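Local coordinates for protein 2-aminomuconate 6-semialdehyde dehydrogenase (Burkholderia cenocepacia, PDB 4U3W) that probably oxidises 2-aminomuconate 6-semialdehyde to 2-aminomuconate with a nicotinamide cofactor, as a member of the aldehyde dehydrogenase family, at residues Ala195-Glu200 with Phe222-Gly227; Thr37-Leu42 with Ala51-Ala56. All blocks are in the same frame, centred on the assembly; numbering follows the deposited sequence.

From the N terminus, contact 2 comes first: strand 38-42 turns back on strand 49-54 and closes a short hairpin loop at the edge of the N-terminal four-stranded sheet. The chain then passes through a series of helices and the long strand 153-169 before contact 1 closes the right-handed crossover from strand 192-196 through helix 203-214 to strand 222-224. The two loops follow in series, neither enclosing nor crossing the other, but meet in space with centres about 11 Å apart. Ala-56 N probably bonds to His-226 O at 2.8 Å, and one magnesium ion joins Leu-42 of contact 2 to Glu-200 of contact 1, so the small sheet is tied to the larger one.

Contact 1 of 2, residues Ala195-Glu200 with Phe222-Gly227; sequences AKPSEE and FNLIHG
Ala-195 and Leu-224 form a parallel beta bridge in which Ala-195 N donates to Asn-223 O at 2.9 Å and Ile-225 N to Ala-195 O at 3.0 Å, and the two chains then run on beside each other as loops. This pairing joins the ends of a beta-alpha-beta unit whose helix 203-214 touches Pro-197 and Leu-224, as expected of the Rossmann-like cofactor domain of aldehyde dehydrogenases. Lys-196 starts with CG opposite the backbone N (chi1 -171°), which lays CG 3.2 Å from Ile-225 O. Bends at chi3 and chi4 then bring the ammonium to Gly-227 O, with NZ at 2.6 Å and above the carbonyl plane. Lys-196 NZ also donates to Pro-197 O at 2.9 Å, again from above the plane, and forms a salt bridge with Glu-199 OE1, the hydrogen bond in it being weak. A long, flexible lysine suits this place because its ammonium can reach three oxygens at once. Pro-197 packs at about a right angle to Leu-224, its CD pressed tightly against Leu-224 CD1 at 3.5 Å, while its CG lies obliquely by the His-226 ring. A water in the plane of that ring, 3.0 Å from His-226 ND1, donates to Pro-197 O and accepts from Gly-227 N. Thr-206 OG1 bonds to NE2 and helps fix the imidazole's rotation. Gly-227 has a phi of 153°, easily reached by a residue with no beta carbon. Ser-198 OG accepts from Glu-200 N in an ST turn that shapes the following bend. In cofactor-bound relatives the lysine and glutamate of this Lys-Pro-Ser-Glu motif meet the adenosine ribose; here, with no cofactor bound, the carbonyls and carboxylate probably stabilise the lysine's positive charge and hold its ammonium in place.

Contact 2 of 2, residues Thr37-Leu42 with Ala51-Ala56; sequences TTFPNL and ADVCEA. With MG (magnesium ion), chain C.
The ring of Phe-39 lies over Val-53, whose CB sits 3.7 Å from the ring centroid and only 19° off its normal, a CH-pi contact on one face. With chi1 at 61°, Phe-39 holds CG between its backbone nitrogen and carbonyl carbon, and this swings the ring across to the neighbouring strand; a flat aromatic suits the branched, compact valine beneath it. CZ comes to 3.5 Å from Val-53 CG1, while CG2 of the same valine turns to Asn-41 CB. The Glu-55 side chain meets that of Phe-39 at about a right angle, OE1 3.3 Å from Phe-39 CD2, with the carboxylate and ring planes 45° apart. His-228 ND1 is hydrogen-bonded to that OE1, and its ring meets Phe-39 edge-to-face. Strands 38-42 and 49-54 make an antiparallel beta hairpin at one edge of the small N-terminal sheet. Phe-39 and Val-53 are a hydrogen-bonded pair joined by two reciprocal bonds, Phe-39 N to Val-53 O and Val-53 N to Phe-39 O, each 2.8 Å. On the face of Thr-38 and Asp-52, a water bridges Thr-38 OG1 to Asp-52 OD1, which also forms a salt bridge with Lys-49. Asn-41 ND2 bonds to Asp-109 OD1, while Asn-41 OD1 lies 2.6 Å from the oxygen of a water bound to the magnesium ion, which Leu-42 O also binds, at 2.5 Å, together with three further waters and Glu-200.

Contact 1 of 2, residues Ala195-Glu200 with Phe222-Gly227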
ATOM      1  N   ALA A 195      15.141  28.359  -6.052  1.00 26.12           N
ATOM      2  CA  ALA A 195      14.729  27.974  -7.382  1.00 25.89           C
ATOM      3  C   ALA A 195      15.244  28.939  -8.430  1.00 27.26           C
ATOM      4  O   ALA A 195      15.076  30.142  -8.306  1.00 27.42           O
ATOM      5  CB  ALA A 195      13.200  27.904  -7.471  1.00 27.78           C
ATOM      6  N   LYS A 196      15.806  28.383  -9.493  1.00 26.26           N
ATOM      7  CA  LYS A 196      16.353  29.204 -10.573  1.00 26.31           C
ATOM      8  C   LYS A 196      15.673  28.861 -11.893  1.00 29.31           C
ATOM      9  O   LYS A 196      15.959  27.822 -12.463  1.00 30.14           O
ATOM     10  CB  LYS A 196      17.844  28.990 -10.765  1.00 29.05           C
ATOM     11  CG  LYS A 196      18.402  30.124 -11.821  1.00 32.56           C
ATOM     12  CD  LYS A 196      19.545  29.690 -12.625  1.00 31.75           C
ATOM     13  CE  LYS A 196      19.248  28.906 -13.835  1.00 29.78           C
ATOM     14  NZ  LYS A 196      18.897  29.704 -15.037  1.00 27.52           N
ATOM     15  N   PRO A 197      14.773  29.725 -12.370  1.00 29.41           N
ATOM     16  CA  PRO A 197      14.095  29.436 -13.651  1.00 29.60           C
ATOM     17  C   PRO A 197      15.023  29.750 -14.797  1.00 28.85           C
ATOM     18  O   PRO A 197      16.096  30.388 -14.625  1.00 29.33           O
ATOM     19  CB  PRO A 197      12.904  30.384 -13.661  1.00 28.97           C
ATOM     20  CG  PRO A 197      13.444  31.641 -12.837  1.00 27.88           C
ATOM     21  CD  PRO A 197      14.372  31.014 -11.773  1.00 28.45           C
ATOM     22  N   SER A 198      14.632  29.303 -15.977  1.00 27.15           N
ATOM     23  CA  SER A 198      15.458  29.548 -17.148  1.00 26.34           C
ATOM     24  C   SER A 198      15.640  31.040 -17.432  1.00 29.19           C
ATOM     25  O   SER A 198      14.732  31.859 -17.225  1.00 25.69           O
ATOM     26  CB  SER A 198      14.885  28.851 -18.399  1.00 29.43           C
ATOM     27  OG  SER A 198      15.664  29.267 -19.504  1.00 28.19           O
ATOM     28  N   GLU A 199      16.867  31.397 -17.853  1.00 27.68           N
ATOM     29  CA  GLU A 199      17.145  32.777 -18.219  1.00 28.18           C
ATOM     30  C   GLU A 199      16.226  33.220 -19.386  1.00 29.40           C
ATOM     31  O   GLU A 199      15.963  34.399 -19.517  1.00 27.17           O
ATOM     32  CB  GLU A 199      18.638  32.987 -18.595  1.00 27.11           C
ATOM     33  CG  GLU A 199      19.121  32.143 -19.792  1.00 29.91           C
ATOM     34  CD  GLU A 199      19.642  30.747 -19.395  1.00 31.78           C
ATOM     35  OE1 GLU A 199      19.339  30.232 -18.279  1.00 32.96           O
ATOM     36  OE2 GLU A 199      20.355  30.137 -20.221  1.00 34.11           O
ATOM     37  N   GLU A 200      15.718  32.293 -20.216  1.00 27.10           N
ATOM     38  CA  GLU A 200      14.808  32.665 -21.298  1.00 29.67           C
ATOM     39  C   GLU A 200      13.397  33.017 -20.830  1.00 29.28           C
ATOM     40  O   GLU A 200      12.640  33.719 -21.561  1.00 28.01           O
ATOM     41  CB  GLU A 200      14.654  31.512 -22.315  1.00 31.09           C
ATOM     42  CG  GLU A 200      15.937  31.137 -23.072  1.00 33.95           C
ATOM     43  CD  GLU A 200      16.379  32.237 -24.049  1.00 41.25           C
ATOM     44  OE1 GLU A 200      15.592  33.165 -24.373  1.00 41.98           O
ATOM     45  OE2 GLU A 200      17.524  32.158 -24.498  1.00 45.28           O
ATOM     46  N   PHE A 222      10.577  30.123   0.433  1.00 28.86           N
ATOM     47  CA  PHE A 222      10.669  30.118  -1.004  1.00 25.72           C
ATOM     48  C   PHE A 222      11.613  31.265  -1.487  1.00 27.98           C
ATOM     49  O   PHE A 222      11.352  32.432  -1.215  1.00 28.89           O
ATOM     50  CB  PHE A 222       9.292  30.299  -1.651  1.00 25.71           C
ATOM     51  CG  PHE A 222       9.364  30.430  -3.147  1.00 27.00           C
ATOM     52  CD1 PHE A 222       9.338  29.285  -3.956  1.00 29.17           C
ATOM     53  CD2 PHE A 222       9.433  31.685  -3.749  1.00 26.33           C
ATOM     54  CE1 PHE A 222       9.391  29.379  -5.347  1.00 31.60           C
ATOM     55  CE2 PHE A 222       9.495  31.786  -5.134  1.00 27.37           C
ATOM     56  CZ  PHE A 222       9.478  30.644  -5.930  1.00 30.65           C
ATOM     57  N   ASN A 223      12.665  30.913  -2.216  1.00 26.02           N
ATOM     58  CA  ASN A 223      13.644  31.906  -2.718  1.00 26.32           C
ATOM     59  C   ASN A 223      13.795  31.727  -4.228  1.00 26.02           C
ATOM     60  O   ASN A 223      13.910  30.606  -4.707  1.00 26.66           O
ATOM     61  CB  ASN A 223      14.995  31.765  -2.028  1.00 26.93           C
ATOM     62  CG  ASN A 223      14.861  31.744  -0.547  1.00 29.65           C
ATOM     63  OD1 ASN A 223      14.827  32.783   0.105  1.00 29.49           O
ATOM     64  ND2 ASN A 223      14.751  30.560  -0.000  1.00 27.20           N
ATOM     65  N   LEU A 224      13.738  32.844  -4.958  1.00 25.97           N
ATOM     66  CA  LEU A 224      13.892  32.869  -6.414  1.00 25.75           C
ATOM     67  C   LEU A 224      15.182  33.575  -6.788  1.00 26.17           C
ATOM     68  O   LEU A 224      15.435  34.696  -6.334  1.00 27.17           O
ATOM     69  CB  LEU A 224      12.721  33.614  -7.061  1.00 25.71           C
ATOM     70  CG  LEU A 224      12.822  33.702  -8.594  1.00 30.37           C
ATOM     71  CD1 LEU A 224      12.470  32.366  -9.183  1.00 31.48           C
ATOM     72  CD2 LEU A 224      11.778  34.708  -9.036  1.00 30.74           C
ATOM     73  N   ILE A 225      16.036  32.915  -7.547  1.00 26.32           N
ATOM     74  CA  ILE A 225      17.258  33.561  -8.044  1.00 26.78           C
ATOM     75  C   ILE A 225      17.273  33.502  -9.559  1.00 28.32           C
ATOM     76  O   ILE A 225      17.051  32.420 -10.136  1.00 29.46           O
ATOM     77  CB  ILE A 225      18.545  32.890  -7.527  1.00 29.73           C
ATOM     78  CG1 ILE A 225      18.373  31.364  -7.559  1.00 29.51           C
ATOM     79  CG2 ILE A 225      18.853  33.335  -6.086  1.00 28.88           C
ATOM     80  CD1 ILE A 225      19.702  30.603  -7.354  1.00 30.91           C
ATOM     81  N   HIS A 226      17.523  34.632 -10.193  1.00 26.63           N
ATOM     82  CA  HIS A 226      17.603  34.653 -11.637  1.00 26.51           C
ATOM     83  C   HIS A 226      19.025  34.557 -12.125  1.00 30.29           C
ATOM     84  O   HIS A 226      20.000  34.967 -11.416  1.00 27.69           O
ATOM     85  CB  HIS A 226      16.998  35.919 -12.223  1.00 26.21           C
ATOM     86  CG  HIS A 226      15.499  35.974 -12.124  1.00 28.61           C
ATOM     87  ND1 HIS A 226      14.655  35.089 -12.800  1.00 25.33           N
ATOM     88  CD2 HIS A 226      14.682  36.793 -11.414  1.00 28.30           C
ATOM     89  CE1 HIS A 226      13.406  35.413 -12.559  1.00 25.00           C
ATOM     90  NE2 HIS A 226      13.383  36.439 -11.716  1.00 29.36           N
ATOM     91  N   GLY A 227      19.152  34.039 -13.340  1.00 27.12           N
ATOM     92  CA  GLY A 227      20.460  34.029 -13.963  1.00 27.77           C
ATOM     93  C   GLY A 227      20.650  32.930 -14.956  1.00 30.58           C
ATOM     94  O   GLY A 227      19.707  32.201 -15.262  1.00 30.06           O
TER
HETATM   95  O   HOH W   1      16.451  33.438 -14.543  1.00 26.53           O

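Contact 2 of 2, residues Thr37-Leu42 with Ala51-Ala56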
ATOM      1  N   THR A  37      24.502  43.113 -11.693  1.00 25.19           N
ATOM      2  CA  THR A  37      24.506  43.143 -13.180  1.00 26.66           C
ATOM      3  C   THR A  37      23.124  42.618 -13.646  1.00 25.82           C
ATOM      4  O   THR A  37      22.396  41.940 -12.851  1.00 23.90           O
ATOM      5  CB  THR A  37      25.604  42.243 -13.846  1.00 24.38           C
ATOM      6  OG1 THR A  37      25.269  40.868 -13.594  1.00 23.97           O
ATOM      7  CG2 THR A  37      27.007  42.520 -13.304  1.00 26.43           C
ATOM      8  N   THR A  38      22.758  42.944 -14.895  1.00 26.71           N
ATOM      9  CA  THR A  38      21.474  42.502 -15.466  1.00 27.21           C
ATOM     10  C   THR A  38      21.650  41.984 -16.915  1.00 28.27           C
ATOM     11  O   THR A  38      22.690  42.205 -17.510  1.00 27.47           O
ATOM     12  CB  THR A  38      20.446  43.635 -15.500  1.00 26.14           C
ATOM     13  OG1 THR A  38      20.875  44.636 -16.439  1.00 26.55           O
ATOM     14  CG2 THR A  38      20.302  44.298 -14.097  1.00 26.18           C
ATOM     15  N   PHE A  39      20.641  41.302 -17.462  1.00 26.84           N
ATOM     16  CA  PHE A  39      20.692  40.855 -18.872  1.00 26.03           C
ATOM     17  C   PHE A  39      19.279  41.052 -19.469  1.00 28.99           C
ATOM     18  O   PHE A  39      18.300  41.069 -18.734  1.00 27.21           O
ATOM     19  CB  PHE A  39      21.152  39.390 -19.000  1.00 26.30           C
ATOM     20  CG  PHE A  39      20.247  38.387 -18.319  1.00 27.97           C
ATOM     21  CD1 PHE A  39      19.194  37.754 -19.004  1.00 28.57           C
ATOM     22  CD2 PHE A  39      20.465  38.037 -16.998  1.00 26.14           C
ATOM     23  CE1 PHE A  39      18.390  36.828 -18.362  1.00 29.71           C
ATOM     24  CE2 PHE A  39      19.693  37.112 -16.359  1.00 28.48           C
ATOM     25  CZ  PHE A  39      18.631  36.467 -17.049  1.00 29.98           C
ATOM     26  N   PRO A  40      19.172  41.240 -20.800  1.00 29.28           N
ATOM     27  CA  PRO A  40      17.836  41.547 -21.338  1.00 29.02           C
ATOM     28  C   PRO A  40      16.964  40.281 -21.521  1.00 29.71           C
ATOM     29  O   PRO A  40      17.451  39.168 -21.775  1.00 30.99           O
ATOM     30  CB  PRO A  40      18.123  42.192 -22.722  1.00 36.18           C
ATOM     31  CG  PRO A  40      19.543  42.442 -22.790  1.00 37.00           C
ATOM     32  CD  PRO A  40      20.230  41.509 -21.789  1.00 34.66           C
ATOM     33  N   ASN A  41      15.667  40.456 -21.307  1.00 30.18           N
ATOM     34  CA  ASN A  41      14.656  39.405 -21.632  1.00 25.95           C
ATOM     35  C   ASN A  41      14.045  39.817 -22.981  1.00 25.66           C
ATOM     36  O   ASN A  41      13.513  40.900 -23.091  1.00 27.16           O
ATOM     37  CB  ASN A  41      13.587  39.290 -20.543  1.00 24.88           C
ATOM     38  CG  ASN A  41      12.473  38.250 -20.888  1.00 28.79           C
ATOM     39  OD1 ASN A  41      12.700  37.303 -21.634  1.00 28.68           O
ATOM     40  ND2 ASN A  41      11.298  38.418 -20.289  1.00 26.91           N
ATOM     41  N   LEU A  42      14.220  39.007 -24.011  1.00 27.63           N
ATOM     42  CA  LEU A  42      13.776  39.368 -25.378  1.00 29.90           C
ATOM     43  C   LEU A  42      12.633  38.492 -25.844  1.00 25.80           C
ATOM     44  O   LEU A  42      12.588  37.297 -25.527  1.00 28.08           O
ATOM     45  CB  LEU A  42      14.918  39.252 -26.385  1.00 33.31           C
ATOM     46  CG  LEU A  42      16.182  40.022 -26.055  1.00 33.41           C
ATOM     47  CD1 LEU A  42      17.260  39.671 -27.087  1.00 39.04           C
ATOM     48  CD2 LEU A  42      15.888  41.516 -26.017  1.00 28.74           C
ATOM     49  N   ALA A  51      12.128  43.185 -20.741  1.00 29.45           N
ATOM     50  CA  ALA A  51      12.587  43.527 -19.392  1.00 29.26           C
ATOM     51  C   ALA A  51      14.073  43.373 -19.267  1.00 27.91           C
ATOM     52  O   ALA A  51      14.731  42.755 -20.135  1.00 28.68           O
ATOM     53  CB  ALA A  51      11.893  42.595 -18.336  1.00 30.18           C
ATOM     54  N   ASP A  52      14.615  43.930 -18.185  1.00 26.81           N
ATOM     55  CA  ASP A  52      15.949  43.548 -17.710  1.00 27.40           C
ATOM     56  C   ASP A  52      15.804  42.587 -16.518  1.00 27.71           C
ATOM     57  O   ASP A  52      14.931  42.766 -15.692  1.00 29.40           O
ATOM     58  CB  ASP A  52      16.766  44.761 -17.275  1.00 29.80           C
ATOM     59  CG  ASP A  52      16.985  45.751 -18.403  1.00 35.90           C
ATOM     60  OD1 ASP A  52      17.741  45.413 -19.341  1.00 34.92           O
ATOM     61  OD2 ASP A  52      16.371  46.837 -18.351  1.00 40.41           O
ATOM     62  N   VAL A  53      16.708  41.617 -16.439  1.00 24.91           N
ATOM     63  CA  VAL A  53      16.646  40.536 -15.456  1.00 26.25           C
ATOM     64  C   VAL A  53      17.921  40.616 -14.639  1.00 27.04           C
ATOM     65  O   VAL A  53      19.028  40.701 -15.208  1.00 25.40           O
ATOM     66  CB  VAL A  53      16.566  39.154 -16.141  1.00 23.82           C
ATOM     67  CG1 VAL A  53      16.227  38.070 -15.130  1.00 23.68           C
ATOM     68  CG2 VAL A  53      15.491  39.140 -17.289  1.00 23.95           C
ATOM     69  N   CYS A  54      17.803  40.601 -13.320  1.00 28.53           N
ATOM     70  CA  CYS A  54      19.008  40.615 -12.491  1.00 25.48           C
ATOM     71  C   CYS A  54      19.760  39.281 -12.587  1.00 25.85           C
ATOM     72  O   CYS A  54      19.159  38.204 -12.644  1.00 24.65           O
ATOM     73  CB  CYS A  54      18.629  40.906 -11.024  1.00 24.32           C
ATOM     74  SG  CYS A  54      17.966  42.564 -10.846  1.00 29.15           S
ATOM     75  N   GLU A  55      21.074  39.321 -12.494  1.00 26.31           N
ATOM     76  CA  GLU A  55      21.877  38.091 -12.565  1.00 25.49           C
ATOM     77  C   GLU A  55      22.515  37.730 -11.223  1.00 26.81           C
ATOM     78  O   GLU A  55      23.388  38.499 -10.719  1.00 25.84           O
ATOM     79  CB  GLU A  55      22.983  38.288 -13.604  1.00 27.86           C
ATOM     80  CG  GLU A  55      23.985  37.144 -13.705  1.00 27.14           C
ATOM     81  CD  GLU A  55      23.433  35.963 -14.550  1.00 28.78           C
ATOM     82  OE1 GLU A  55      22.769  36.183 -15.592  1.00 29.69           O
ATOM     83  OE2 GLU A  55      23.629  34.823 -14.118  1.00 30.00           O
ATOM     84  N   ALA A  56      22.171  36.590 -10.632  1.00 26.31           N
ATOM     85  CA  ALA A  56      22.741  36.287  -9.283  1.00 25.81           C
ATOM     86  C   ALA A  56      24.189  35.731  -9.336  1.00 34.33           C
ATOM     87  O   ALA A  56      24.457  34.738 -10.032  1.00 33.71           O
ATOM     88  CB  ALA A  56      21.845  35.291  -8.539  1.00 26.81           C
TER
HETATM   89 MG    MG C 501      14.072  35.311 -25.113  1.00 38.16          MG
HETATM   90  O   HOH W   2      25.724  39.615 -11.133  1.00 26.01           O
HETATM   91  O   HOH W   3      20.194  44.229 -19.006  1.00 36.89           O
HETATM   92  O   HOH W   4      12.662  35.451 -23.444  1.00 26.46           O
HETATM   93  O   HOH W   5      15.277  36.329 -23.710  1.00 33.45           O
HETATM   94  O   HOH W   6      16.547  35.613 -25.813  1.00 43.60           O
HETATM   95  O   HOH W   7      13.995  34.830 -27.455  1.00 31.81           O